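PDB 4R84: sialyltransferase 0160 from Photobacterium damselae, which probably transfers sialic acid from a CMP-activated donor to the 6-position of a galactoside, as a glycosyltransferase of the GT-B structural group. Local coordinates for residues S153-T158 with K175-S180; L120-D125 with P213-P218; I136-A141 with L167-Y172; A185-Y190 with L197-Y202. All coordinates share one frame; numbering follows the deposited sequence.

Contacts 2, 3 and 4 are buried and pack helices against one Rossmann-type sheet; contact 1 lies at the surface by the donor pocket. Strand 106-125 of contact 2 has strand 149-154 of contact 1 on one flank and strand 197-204 of contact 4 on the other. Helices 181-192 and 213-219 pack on the same face of the sheet, where I187 of contact 4 meets I215 of contact 2. Helix 129-144 of contact 3 packs on the opposite face. The three core contacts are apolar: aliphatic side chains in contacts 2 and 3, with the edge of the Y190 ring added in contact 4. Contact 1 is bridged by two waters and carries the arginine that reaches the nucleotide.

Contact 1: residues S153-T158 with K175-S180; sequences SWKRVT and KGNNTS. With CSF (cytidine-5'-monophosphate-3-fluoro-N-acetyl-neuraminic acid), chain E.
K155 and N177 mark the nearest backbone approach, yet their CA atoms are still 7.4 Å apart. Segment 153-158 is the end of strand 149-154 and the loop that follows. Segment 175-180 holds a tight type II' turn from K175 to N178. Two backbone bonds close the turn: K175 N to N178 O at 2.7 Å and N178 N back to K175 O. G176 takes the second position of the turn, with a phi of 68° that suits glycine.

The side chains of K155 and N177 cross obliquely. K155 CD comes within 3.7 Å of N177 ND2 and also lies near G176 O. With CG anti to its backbone nitrogen (chi1 -165°), K155 runs out toward the turn. A water accepts a 2.6 Å bond from N177 ND2 and a weak one from K155 NZ. A second water links the segments deeper in. It donates to S153 OG at 2.9 Å and accepts from S180 N at 2.9 Å. S180 is the N-cap of helix 181-192, and its OG meets M183 N.

R156 takes no part in the meeting with the turn; its side chain runs to the donor. Its NH1 donates to O2' of the bound CMP-3F-Neu5Ac at 3.0 Å, with an N-H...O angle of 142°. The ribose oxygen lies at the edge of the guanidinium, in its plane. E434, K405 and H407 hold other parts of the same ligand. The arrangement is that of a GT-B donor site, where a loop at the carboxyl end of a Rossmann strand faces the nucleotide sugar.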
# COMPACT_ATOMS: atom_id res chain seq x y z
N SER A 153 7.49 -8.61 4.69
CA SER A 153 6.84 -9.34 5.78
C SER A 153 5.38 -8.98 5.84
O SER A 153 5.02 -7.98 6.45
CB SER A 153 7.50 -9.02 7.12
OG SER A 153 8.80 -9.59 7.17
N TRP A 154 4.56 -9.81 5.19
CA TRP A 154 3.12 -9.61 5.10
C TRP A 154 2.40 -10.79 5.71
O TRP A 154 2.72 -11.94 5.41
CB TRP A 154 2.67 -9.48 3.66
CG TRP A 154 3.04 -8.23 2.95
CD1 TRP A 154 3.32 -7.01 3.50
CD2 TRP A 154 3.16 -8.08 1.54
NE1 TRP A 154 3.61 -6.10 2.49
CE2 TRP A 154 3.52 -6.74 1.28
CE3 TRP A 154 3.02 -8.96 0.45
CZ2 TRP A 154 3.72 -6.25 -0.01
CZ3 TRP A 154 3.22 -8.47 -0.83
CH2 TRP A 154 3.57 -7.13 -1.05
N LYS A 155 1.40 -10.54 6.54
CA LYS A 155 0.71 -11.64 7.19
C LYS A 155 -0.38 -12.25 6.31
O LYS A 155 -0.61 -13.46 6.36
CB LYS A 155 0.11 -11.17 8.52
CG LYS A 155 -0.33 -12.31 9.43
CD LYS A 155 -0.43 -11.84 10.88
CE LYS A 155 -1.05 -12.91 11.77
NZ LYS A 155 -2.50 -13.13 11.42
N ARG A 156 -1.02 -11.42 5.49
CA ARG A 156 -2.22 -11.87 4.76
C ARG A 156 -1.95 -12.11 3.27
O ARG A 156 -2.52 -13.01 2.67
CB ARG A 156 -3.36 -10.87 4.93
CG ARG A 156 -3.90 -10.75 6.37
CD ARG A 156 -5.36 -10.31 6.36
NE ARG A 156 -6.17 -11.26 5.61
CZ ARG A 156 -7.41 -11.02 5.17
NH1 ARG A 156 -7.97 -9.84 5.40
NH2 ARG A 156 -8.06 -11.96 4.49
N VAL A 157 -1.11 -11.29 2.67
CA VAL A 157 -0.74 -11.48 1.27
C VAL A 157 0.47 -12.40 1.14
O VAL A 157 1.55 -12.14 1.69
CB VAL A 157 -0.46 -10.15 0.59
CG1 VAL A 157 0.01 -10.38 -0.85
CG2 VAL A 157 -1.70 -9.29 0.61
N THR A 158 0.30 -13.48 0.38
CA THR A 158 1.33 -14.51 0.24
C THR A 158 2.00 -14.48 -1.13
O THR A 158 1.35 -14.61 -2.15
CB THR A 158 0.74 -15.91 0.48
OG1 THR A 158 0.25 -15.98 1.82
CG2 THR A 158 1.81 -16.97 0.30
N LYS A 175 7.02 -11.33 13.73
CA LYS A 175 6.88 -11.77 15.11
C LYS A 175 5.49 -11.37 15.57
O LYS A 175 5.24 -10.21 15.93
CB LYS A 175 7.94 -11.15 16.00
CG LYS A 175 7.89 -11.56 17.47
CD LYS A 175 9.11 -10.99 18.22
CE LYS A 175 9.17 -11.41 19.68
NZ LYS A 175 8.07 -10.80 20.48
N GLY A 176 4.57 -12.32 15.50
CA GLY A 176 3.17 -12.00 15.72
C GLY A 176 2.66 -11.13 14.59
O GLY A 176 2.51 -11.60 13.46
N ASN A 177 2.38 -9.87 14.91
CA ASN A 177 1.90 -8.90 13.94
C ASN A 177 2.98 -7.93 13.48
O ASN A 177 2.75 -7.09 12.61
CB ASN A 177 0.76 -8.09 14.53
CG ASN A 177 -0.45 -8.93 14.80
OD1 ASN A 177 -1.04 -8.89 15.90
ND2 ASN A 177 -0.85 -9.68 13.81
N ASN A 178 4.16 -8.05 14.06
CA ASN A 178 5.15 -6.99 13.84
C ASN A 178 6.50 -7.45 13.38
O ASN A 178 6.78 -8.63 13.27
CB ASN A 178 5.30 -6.20 15.13
CG ASN A 178 3.98 -5.62 15.60
OD1 ASN A 178 3.44 -6.05 16.61
ND2 ASN A 178 3.45 -4.66 14.85
N THR A 179 7.34 -6.46 13.09
CA THR A 179 8.70 -6.70 12.61
C THR A 179 9.41 -7.77 13.42
O THR A 179 9.41 -7.73 14.65
CB THR A 179 9.50 -5.42 12.69
OG1 THR A 179 8.82 -4.42 11.93
CG2 THR A 179 10.91 -5.63 12.12
N SER A 180 10.00 -8.74 12.72
CA SER A 180 10.69 -9.85 13.37
C SER A 180 12.17 -9.56 13.59
O SER A 180 12.79 -8.77 12.88
CB SER A 180 10.54 -11.12 12.55
OG SER A 180 11.18 -11.00 11.29
C5A CSF E . -13.15 -6.52 14.68
C4A CSF E . -11.74 -6.64 14.10
C2A CSF E . -12.63 -8.37 12.47
O6A CSF E . -13.92 -8.14 13.07
C6A CSF E . -14.15 -6.83 13.57
C3A CSF E . -11.52 -8.03 13.49
O4A CSF E . -10.79 -6.39 15.14
N5A CSF E . -13.36 -5.18 15.17
C7A CSF E . -15.55 -6.79 14.13
C8A CSF E . -16.56 -7.09 13.03
C9A CSF E . -17.98 -6.85 13.53
O9A CSF E . -18.87 -7.10 12.44
O8A CSF E . -16.31 -6.19 11.95
O7A CSF E . -15.69 -7.80 15.14
C1A CSF E . -12.52 -9.83 12.09
OBA CSF E . -11.52 -10.21 11.45
OAA CSF E . -13.44 -10.63 12.41
O1A CSF E . -12.39 -7.58 11.31
O2A CSF E . -13.21 -5.85 9.71
N1 CSF E . -13.28 -9.72 5.22
C2 CSF E . -13.67 -10.15 3.94
N3 CSF E . -14.95 -10.50 3.71
C4 CSF E . -15.85 -10.43 4.71
C5 CSF E . -15.47 -10.02 5.99
C6 CSF E . -14.15 -9.67 6.23
C3' CSF E . -11.51 -7.22 6.24
C2' CSF E . -11.51 -8.00 4.96
C1' CSF E . -11.86 -9.39 5.43
O4' CSF E . -11.54 -9.46 6.83
C4' CSF E . -10.94 -8.23 7.22
PA CSF E . -13.38 -7.31 10.05
O5' CSF E . -12.70 -8.04 8.82
C5' CSF E . -11.29 -7.93 8.66
O3' CSF E . -10.76 -6.02 6.13
O2' CSF E . -10.18 -8.07 4.42
N4 CSF E . -17.14 -10.78 4.48
O2 CSF E . -12.80 -10.20 3.02
O3A CSF E . -14.74 -7.91 10.23
C10 CSF E . -13.80 -4.91 16.40
O10 CSF E . -13.97 -5.77 17.24
C11 CSF E . -14.09 -3.46 16.67
F3A CSF E . -11.52 -8.99 14.47
O HOH W 1 9.27 -8.64 9.91
O HOH W 2 -3.32 -10.44 13.30

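Contact 2: residues L120-D125 with P213-P218; sequences LEVYID and PPIIQP
I215 points its CD1 methyl straight at strand 106-125 and meets two side chains there. The I215 CD1 to I124 CD1 distance is 3.9 Å, and V122 CG1 lies 4.1 Å from the same I215 CD1. Both meetings are tip to tip. I215 is extended, with CD1 anti to CA (chi2 167°), which lets it bridge a gap of 9.9 Å between the CA atoms of V122 and I215. On the strand, V122 and I124 point toward the helix and E121 and Y123 point to the other face of the sheet.

This is helix-on-sheet packing in a Rossmann-type domain. Helix 213-219 lies in the connection between the parallel strands 197-204 and 225-233. I187 and M183 of helix 181-192 and F201 of strand 197-204 complete the apolar layer around the methyl groups. The helix is kinked at P218, whose nitrogen has no hydrogen to give to the turn before.

The other face of the strand carries a buried polar pair. Y123 OH donates to E121 OE1 at 2.6 Å. It arrives on the anti side, 32° out of the carboxylate plane. R150 forms a salt bridge to the same oxygen.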
# COMPACT_ATOMS: atom_id res chain seq x y z
N LEU A 120 17.27 -0.35 -0.49
CA LEU A 120 16.58 -1.51 0.04
C LEU A 120 15.16 -1.06 0.39
O LEU A 120 15.00 -0.12 1.16
CB LEU A 120 17.29 -2.07 1.28
CG LEU A 120 16.56 -3.20 2.00
CD1 LEU A 120 16.55 -4.47 1.14
CD2 LEU A 120 17.16 -3.46 3.36
N GLU A 121 14.17 -1.73 -0.18
CA GLU A 121 12.77 -1.45 0.12
C GLU A 121 12.28 -2.45 1.16
O GLU A 121 12.41 -3.65 0.96
CB GLU A 121 11.90 -1.52 -1.14
CG GLU A 121 12.38 -0.63 -2.29
CD GLU A 121 11.63 -0.91 -3.58
OE1 GLU A 121 10.54 -1.54 -3.53
OE2 GLU A 121 12.15 -0.52 -4.65
N VAL A 122 11.69 -1.95 2.25
CA VAL A 122 11.28 -2.83 3.36
C VAL A 122 9.79 -2.69 3.57
O VAL A 122 9.31 -1.58 3.77
CB VAL A 122 12.04 -2.49 4.65
CG1 VAL A 122 11.62 -3.40 5.82
CG2 VAL A 122 13.55 -2.64 4.40
N TYR A 123 9.07 -3.82 3.50
CA TYR A 123 7.61 -3.84 3.55
C TYR A 123 7.14 -4.65 4.75
O TYR A 123 7.55 -5.78 4.91
CB TYR A 123 7.05 -4.46 2.26
CG TYR A 123 7.38 -3.66 1.03
CD1 TYR A 123 8.61 -3.81 0.37
CD2 TYR A 123 6.48 -2.75 0.54
CE1 TYR A 123 8.90 -3.05 -0.77
CE2 TYR A 123 6.74 -2.00 -0.58
CZ TYR A 123 7.97 -2.14 -1.22
OH TYR A 123 8.23 -1.39 -2.34
N ILE A 124 6.29 -4.05 5.59
CA ILE A 124 5.82 -4.73 6.80
C ILE A 124 4.34 -4.45 7.01
O ILE A 124 3.96 -3.29 7.10
CB ILE A 124 6.58 -4.28 8.05
CG1 ILE A 124 8.09 -4.38 7.84
CG2 ILE A 124 6.15 -5.14 9.27
CD1 ILE A 124 8.87 -3.51 8.78
N ASP A 125 3.53 -5.49 7.07
CA ASP A 125 2.09 -5.29 7.33
C ASP A 125 1.44 -6.58 7.79
O ASP A 125 1.80 -7.66 7.34
CB ASP A 125 1.37 -4.78 6.10
CG ASP A 125 -0.12 -4.53 6.36
OD1 ASP A 125 -0.45 -3.98 7.42
OD2 ASP A 125 -0.93 -4.88 5.49
N PRO A 213 10.79 1.40 14.60
CA PRO A 213 11.92 1.60 15.53
C PRO A 213 12.87 0.40 15.71
O PRO A 213 14.06 0.66 15.92
CB PRO A 213 11.22 1.94 16.85
CG PRO A 213 9.95 2.59 16.43
CD PRO A 213 9.51 1.83 15.20
N PRO A 214 12.39 -0.86 15.67
CA PRO A 214 13.35 -1.97 15.81
C PRO A 214 14.38 -2.05 14.71
O PRO A 214 15.43 -2.66 14.92
CB PRO A 214 12.46 -3.21 15.78
CG PRO A 214 11.15 -2.73 16.28
CD PRO A 214 11.00 -1.36 15.73
N ILE A 215 14.09 -1.46 13.55
CA ILE A 215 15.04 -1.43 12.46
C ILE A 215 15.87 -0.15 12.50
O ILE A 215 17.10 -0.16 12.32
CB ILE A 215 14.33 -1.53 11.09
CG1 ILE A 215 13.51 -2.83 11.00
CG2 ILE A 215 15.38 -1.45 9.96
CD1 ILE A 215 12.53 -2.85 9.81
N ILE A 216 15.19 0.97 12.75
CA ILE A 216 15.86 2.28 12.75
C ILE A 216 16.89 2.41 13.88
O ILE A 216 17.99 2.92 13.66
CB ILE A 216 14.85 3.42 12.85
CG1 ILE A 216 14.05 3.49 11.55
CG2 ILE A 216 15.57 4.75 13.14
CD1 ILE A 216 12.96 4.52 11.56
N GLN A 217 16.56 1.94 15.08
CA GLN A 217 17.45 2.11 16.24
C GLN A 217 18.87 1.53 16.05
O GLN A 217 19.84 2.25 16.29
CB GLN A 217 16.82 1.53 17.50
CG GLN A 217 15.77 2.43 18.12
CD GLN A 217 15.13 1.82 19.34
OE1 GLN A 217 15.00 0.60 19.44
NE2 GLN A 217 14.73 2.66 20.29
N PRO A 218 19.00 0.25 15.65
CA PRO A 218 20.38 -0.23 15.53
C PRO A 218 21.17 0.36 14.36
O PRO A 218 22.39 0.25 14.33
CB PRO A 218 20.21 -1.75 15.35
CG PRO A 218 18.84 -1.92 14.82
CD PRO A 218 18.02 -0.83 15.43

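Contact 3: residues I136-A141 with L167-Y172; sequences IHIIQA and LNIHTY
I138 and L167 form the tight part of this contact, with their side chains crossing at about a right angle. The CG2 methyl of I138 does most of the touching. It lies 3.9 Å from L167 CB and 3.9 Å from L167 CD1. I169 CD1 approaches the same I138 CG2 at 4.1 Å. I138 has CG2 anti to its backbone nitrogen (chi1 -74° for CG1), which turns this methyl to the incoming segment. I139 comes in from the flank, and its CG1 packs 4.1 Å from L167 CD2. The backbones are also close here, with 6.8 Å between the CA atoms of I139 and L167.

Helix 129-144 thus packs over the start of strand 169-175 in the Rossmann-type domain. L167 follows directly on helix 161-166. L335 and F336 of helix 330-340 close over L167 and I139, and V152 of strand 149-154 lies against I169.

The loose side is the rest of segment 167-172. H170 and T171 are exposed and do not touch the helix segment. H170 ND1 donates to T171 O at 3.1 Å. The carbonyl oxygen lies in the plane of the imidazole, but the donor sits 45° out of the carbonyl plane. Y172 OH is over the centre of one face of the H170 ring, 3.4 Å above it.

The two segments meet through hydrocarbon alone. Such packing is set by shape and exclusion of water, while the strand is fixed separately by backbone bonds of H170 with R150 and V152 and of Y172 with V152.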
# COMPACT_ATOMS: atom_id res chain seq x y z
N ILE A 136 1.04 -3.30 -5.37
CA ILE A 136 0.97 -2.54 -6.61
C ILE A 136 2.24 -1.73 -6.79
O ILE A 136 2.85 -1.71 -7.87
CB ILE A 136 -0.23 -1.58 -6.62
CG1 ILE A 136 -1.55 -2.35 -6.52
CG2 ILE A 136 -0.16 -0.68 -7.88
CD1 ILE A 136 -1.95 -3.04 -7.79
N HIS A 137 2.70 -1.10 -5.71
CA HIS A 137 3.90 -0.29 -5.79
C HIS A 137 5.12 -1.14 -6.18
O HIS A 137 5.95 -0.71 -7.00
CB HIS A 137 4.17 0.42 -4.47
CG HIS A 137 5.45 1.20 -4.47
ND1 HIS A 137 5.55 2.46 -5.01
CD2 HIS A 137 6.70 0.86 -4.07
CE1 HIS A 137 6.80 2.89 -4.89
NE2 HIS A 137 7.51 1.93 -4.33
N ILE A 138 5.22 -2.33 -5.59
CA ILE A 138 6.31 -3.26 -5.87
C ILE A 138 6.32 -3.66 -7.34
O ILE A 138 7.37 -3.71 -7.99
CB ILE A 138 6.21 -4.52 -4.98
CG1 ILE A 138 6.65 -4.17 -3.55
CG2 ILE A 138 7.07 -5.66 -5.52
CD1 ILE A 138 6.47 -5.28 -2.51
N ILE A 139 5.14 -3.93 -7.89
CA ILE A 139 5.06 -4.35 -9.28
C ILE A 139 5.54 -3.22 -10.19
O ILE A 139 6.29 -3.47 -11.15
CB ILE A 139 3.64 -4.80 -9.62
CG1 ILE A 139 3.35 -6.11 -8.90
CG2 ILE A 139 3.49 -5.00 -11.14
CD1 ILE A 139 1.85 -6.46 -8.88
N GLN A 140 5.16 -1.99 -9.88
CA GLN A 140 5.66 -0.83 -10.62
C GLN A 140 7.16 -0.67 -10.43
O GLN A 140 7.90 -0.41 -11.38
CB GLN A 140 4.98 0.46 -10.16
CG GLN A 140 3.45 0.53 -10.35
CD GLN A 140 2.82 1.65 -9.50
OE1 GLN A 140 3.43 2.14 -8.56
NE2 GLN A 140 1.59 2.03 -9.83
N ALA A 141 7.60 -0.80 -9.19
CA ALA A 141 9.00 -0.52 -8.83
C ALA A 141 9.99 -1.54 -9.39
O ALA A 141 11.17 -1.20 -9.59
CB ALA A 141 9.14 -0.43 -7.30
N LEU A 167 9.92 -10.40 -8.51
CA LEU A 167 9.81 -9.05 -7.98
C LEU A 167 10.98 -8.64 -7.09
O LEU A 167 10.93 -7.59 -6.44
CB LEU A 167 8.48 -8.90 -7.21
CG LEU A 167 7.20 -9.02 -8.06
CD1 LEU A 167 5.95 -9.06 -7.18
CD2 LEU A 167 7.10 -7.85 -9.02
N ASN A 168 12.05 -9.44 -7.09
CA ASN A 168 13.23 -9.19 -6.26
C ASN A 168 12.84 -9.06 -4.78
O ASN A 168 13.34 -8.21 -4.04
CB ASN A 168 13.97 -7.94 -6.75
CG ASN A 168 14.68 -8.18 -8.07
OD1 ASN A 168 14.84 -9.31 -8.50
ND2 ASN A 168 15.11 -7.10 -8.72
N ILE A 169 11.95 -9.95 -4.38
CA ILE A 169 11.46 -10.03 -3.01
C ILE A 169 12.12 -11.17 -2.23
O ILE A 169 12.22 -12.30 -2.73
CB ILE A 169 9.94 -10.25 -2.99
CG1 ILE A 169 9.20 -8.97 -3.39
CG2 ILE A 169 9.52 -10.70 -1.62
CD1 ILE A 169 7.68 -9.20 -3.53
N HIS A 170 12.58 -10.86 -1.02
CA HIS A 170 12.93 -11.87 -0.03
C HIS A 170 11.92 -11.75 1.10
O HIS A 170 11.79 -10.70 1.70
CB HIS A 170 14.35 -11.66 0.50
CG HIS A 170 14.93 -12.84 1.22
ND1 HIS A 170 14.20 -13.62 2.10
CD2 HIS A 170 16.17 -13.37 1.19
CE1 HIS A 170 14.97 -14.58 2.57
NE2 HIS A 170 16.17 -14.45 2.04
N THR A 171 11.20 -12.84 1.39
CA THR A 171 10.19 -12.79 2.44
C THR A 171 10.80 -13.15 3.79
O THR A 171 11.71 -13.99 3.88
CB THR A 171 9.01 -13.74 2.13
OG1 THR A 171 9.52 -15.07 1.94
CG2 THR A 171 8.28 -13.30 0.87
N TYR A 172 10.30 -12.48 4.83
CA TYR A 172 10.66 -12.72 6.22
C TYR A 172 9.40 -12.84 7.05
O TYR A 172 8.38 -12.20 6.77
CB TYR A 172 11.54 -11.60 6.78
CG TYR A 172 12.89 -11.62 6.14
CD1 TYR A 172 13.88 -12.47 6.61
CD2 TYR A 172 13.16 -10.85 5.02
CE1 TYR A 172 15.12 -12.51 6.00
CE2 TYR A 172 14.40 -10.90 4.41
CZ TYR A 172 15.37 -11.73 4.90
OH TYR A 172 16.60 -11.77 4.28

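Contact 4: residues A185-Y190 with L197-Y202; sequences AAIDEY and LNIEFY
Y202 OH donates to E200 OE1 at 2.7 Å, from above the carboxylate plane (43° out of it). Both groups are on the face of strand 197-204 turned away from the helix of this contact, and the Y202 ring stacks there on Y123. The contact belongs to a Rossmann-type crossover. Strand 169-175, two places from strand 106-125 with 149-154 between, leads through the short strand 178-179 and helix 181-192 to the parallel strand 197-204 on the other flank of 106-125. The helix spans the sheet face between them, and F151 of strand 149-154 touches A186 and I187 on the way.

Two apolar pairs hold the helix to the strand. I187 and I199 lie at a slant to each other, and I187 CG2 meets I199 CD1 at 4.0 Å. Their CA atoms are 9.3 Å apart. I199 is extended (chi2 172°) and touches with its terminal methyl. I187 offers its short branch, and its other branch is left to pack on I215 of helix 213-219.

About one turn further along the helix, Y190 and L197 cross at about a right angle. Y190 has its ring anti to the backbone nitrogen (chi1 -167°), which brings the ring nearer to the strand than its CB direction alone would. L197 CD1 sits at the ring edge, in its plane, 3.9 Å from Y190 CE2. L197 CD2 lies 4.1 Å from Y190 CD2.

Within the strand, I199 CG2 rests on one face of the F201 ring, 3.7 Å above the plane and offset toward the rim.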
# COMPACT_ATOMS: atom_id res chain seq x y z
N ALA A 185 17.77 -8.47 11.61
CA ALA A 185 19.13 -8.97 11.37
C ALA A 185 19.46 -9.00 9.87
O ALA A 185 20.61 -8.74 9.48
CB ALA A 185 19.30 -10.37 11.99
N ALA A 186 18.48 -9.35 9.04
CA ALA A 186 18.69 -9.41 7.59
C ALA A 186 18.99 -8.01 7.05
O ALA A 186 19.84 -7.84 6.18
CB ALA A 186 17.47 -10.00 6.89
N ILE A 187 18.30 -7.00 7.57
CA ILE A 187 18.56 -5.62 7.14
C ILE A 187 19.95 -5.17 7.60
O ILE A 187 20.70 -4.54 6.85
CB ILE A 187 17.49 -4.66 7.68
CG1 ILE A 187 16.14 -5.03 7.07
CG2 ILE A 187 17.87 -3.20 7.36
CD1 ILE A 187 14.94 -4.39 7.76
N ASP A 188 20.30 -5.52 8.83
CA ASP A 188 21.61 -5.19 9.37
C ASP A 188 22.73 -5.80 8.52
O ASP A 188 23.67 -5.11 8.17
CB ASP A 188 21.75 -5.68 10.81
CG ASP A 188 23.06 -5.26 11.42
OD1 ASP A 188 23.21 -4.05 11.74
OD2 ASP A 188 23.95 -6.12 11.57
N GLU A 189 22.57 -7.06 8.15
CA GLU A 189 23.56 -7.74 7.31
C GLU A 189 23.64 -7.10 5.93
O GLU A 189 24.73 -6.94 5.36
CB GLU A 189 23.19 -9.21 7.16
CG GLU A 189 24.24 -10.04 6.47
CD GLU A 189 23.81 -11.48 6.30
OE1 GLU A 189 22.60 -11.70 6.03
OE2 GLU A 189 24.65 -12.39 6.48
N TYR A 190 22.48 -6.76 5.38
CA TYR A 190 22.43 -6.16 4.05
C TYR A 190 23.15 -4.83 4.07
O TYR A 190 23.94 -4.55 3.17
CB TYR A 190 20.98 -5.99 3.58
CG TYR A 190 20.87 -5.68 2.10
CD1 TYR A 190 20.87 -6.71 1.16
CD2 TYR A 190 20.76 -4.36 1.64
CE1 TYR A 190 20.79 -6.45 -0.20
CE2 TYR A 190 20.67 -4.08 0.27
CZ TYR A 190 20.69 -5.13 -0.63
OH TYR A 190 20.60 -4.88 -1.97
N LEU A 197 23.83 2.89 1.83
CA LEU A 197 22.51 2.31 1.64
C LEU A 197 21.39 3.30 1.94
O LEU A 197 21.43 3.99 2.95
CB LEU A 197 22.34 1.06 2.53
CG LEU A 197 20.97 0.37 2.41
CD1 LEU A 197 20.84 -0.26 1.02
CD2 LEU A 197 20.81 -0.67 3.53
N ASN A 198 20.41 3.38 1.03
CA ASN A 198 19.14 4.04 1.30
C ASN A 198 18.09 2.99 1.63
O ASN A 198 17.97 1.98 0.94
CB ASN A 198 18.67 4.85 0.10
CG ASN A 198 19.50 6.10 -0.12
OD1 ASN A 198 19.92 6.75 0.83
ND2 ASN A 198 19.75 6.42 -1.38
N ILE A 199 17.33 3.24 2.69
CA ILE A 199 16.23 2.34 3.02
C ILE A 199 14.92 3.08 2.87
O ILE A 199 14.77 4.20 3.36
CB ILE A 199 16.36 1.79 4.46
CG1 ILE A 199 17.63 0.96 4.62
CG2 ILE A 199 15.11 0.98 4.84
CD1 ILE A 199 17.92 0.55 6.05
N GLU A 200 13.99 2.46 2.14
CA GLU A 200 12.61 2.95 2.03
C GLU A 200 11.71 2.04 2.84
O GLU A 200 11.75 0.82 2.65
CB GLU A 200 12.15 2.98 0.59
CG GLU A 200 12.81 4.03 -0.28
CD GLU A 200 12.47 3.88 -1.75
OE1 GLU A 200 11.70 2.96 -2.12
OE2 GLU A 200 13.00 4.66 -2.56
N PHE A 201 10.87 2.62 3.71
CA PHE A 201 9.95 1.83 4.53
C PHE A 201 8.53 1.95 4.01
O PHE A 201 8.13 3.02 3.55
CB PHE A 201 9.96 2.29 5.99
CG PHE A 201 11.20 1.91 6.74
CD1 PHE A 201 11.58 0.58 6.86
CD2 PHE A 201 11.94 2.88 7.40
CE1 PHE A 201 12.72 0.23 7.59
CE2 PHE A 201 13.07 2.54 8.13
CZ PHE A 201 13.45 1.21 8.23
N TYR A 202 7.78 0.85 4.09
CA TYR A 202 6.36 0.83 3.73
C TYR A 202 5.63 0.03 4.78
O TYR A 202 5.91 -1.16 4.94
CB TYR A 202 6.15 0.17 2.36
CG TYR A 202 6.93 0.81 1.24
CD1 TYR A 202 8.28 0.53 1.06
CD2 TYR A 202 6.31 1.68 0.35
CE1 TYR A 202 9.01 1.12 0.02
CE2 TYR A 202 7.02 2.26 -0.70
CZ TYR A 202 8.37 1.98 -0.85
OH TYR A 202 9.09 2.55 -1.88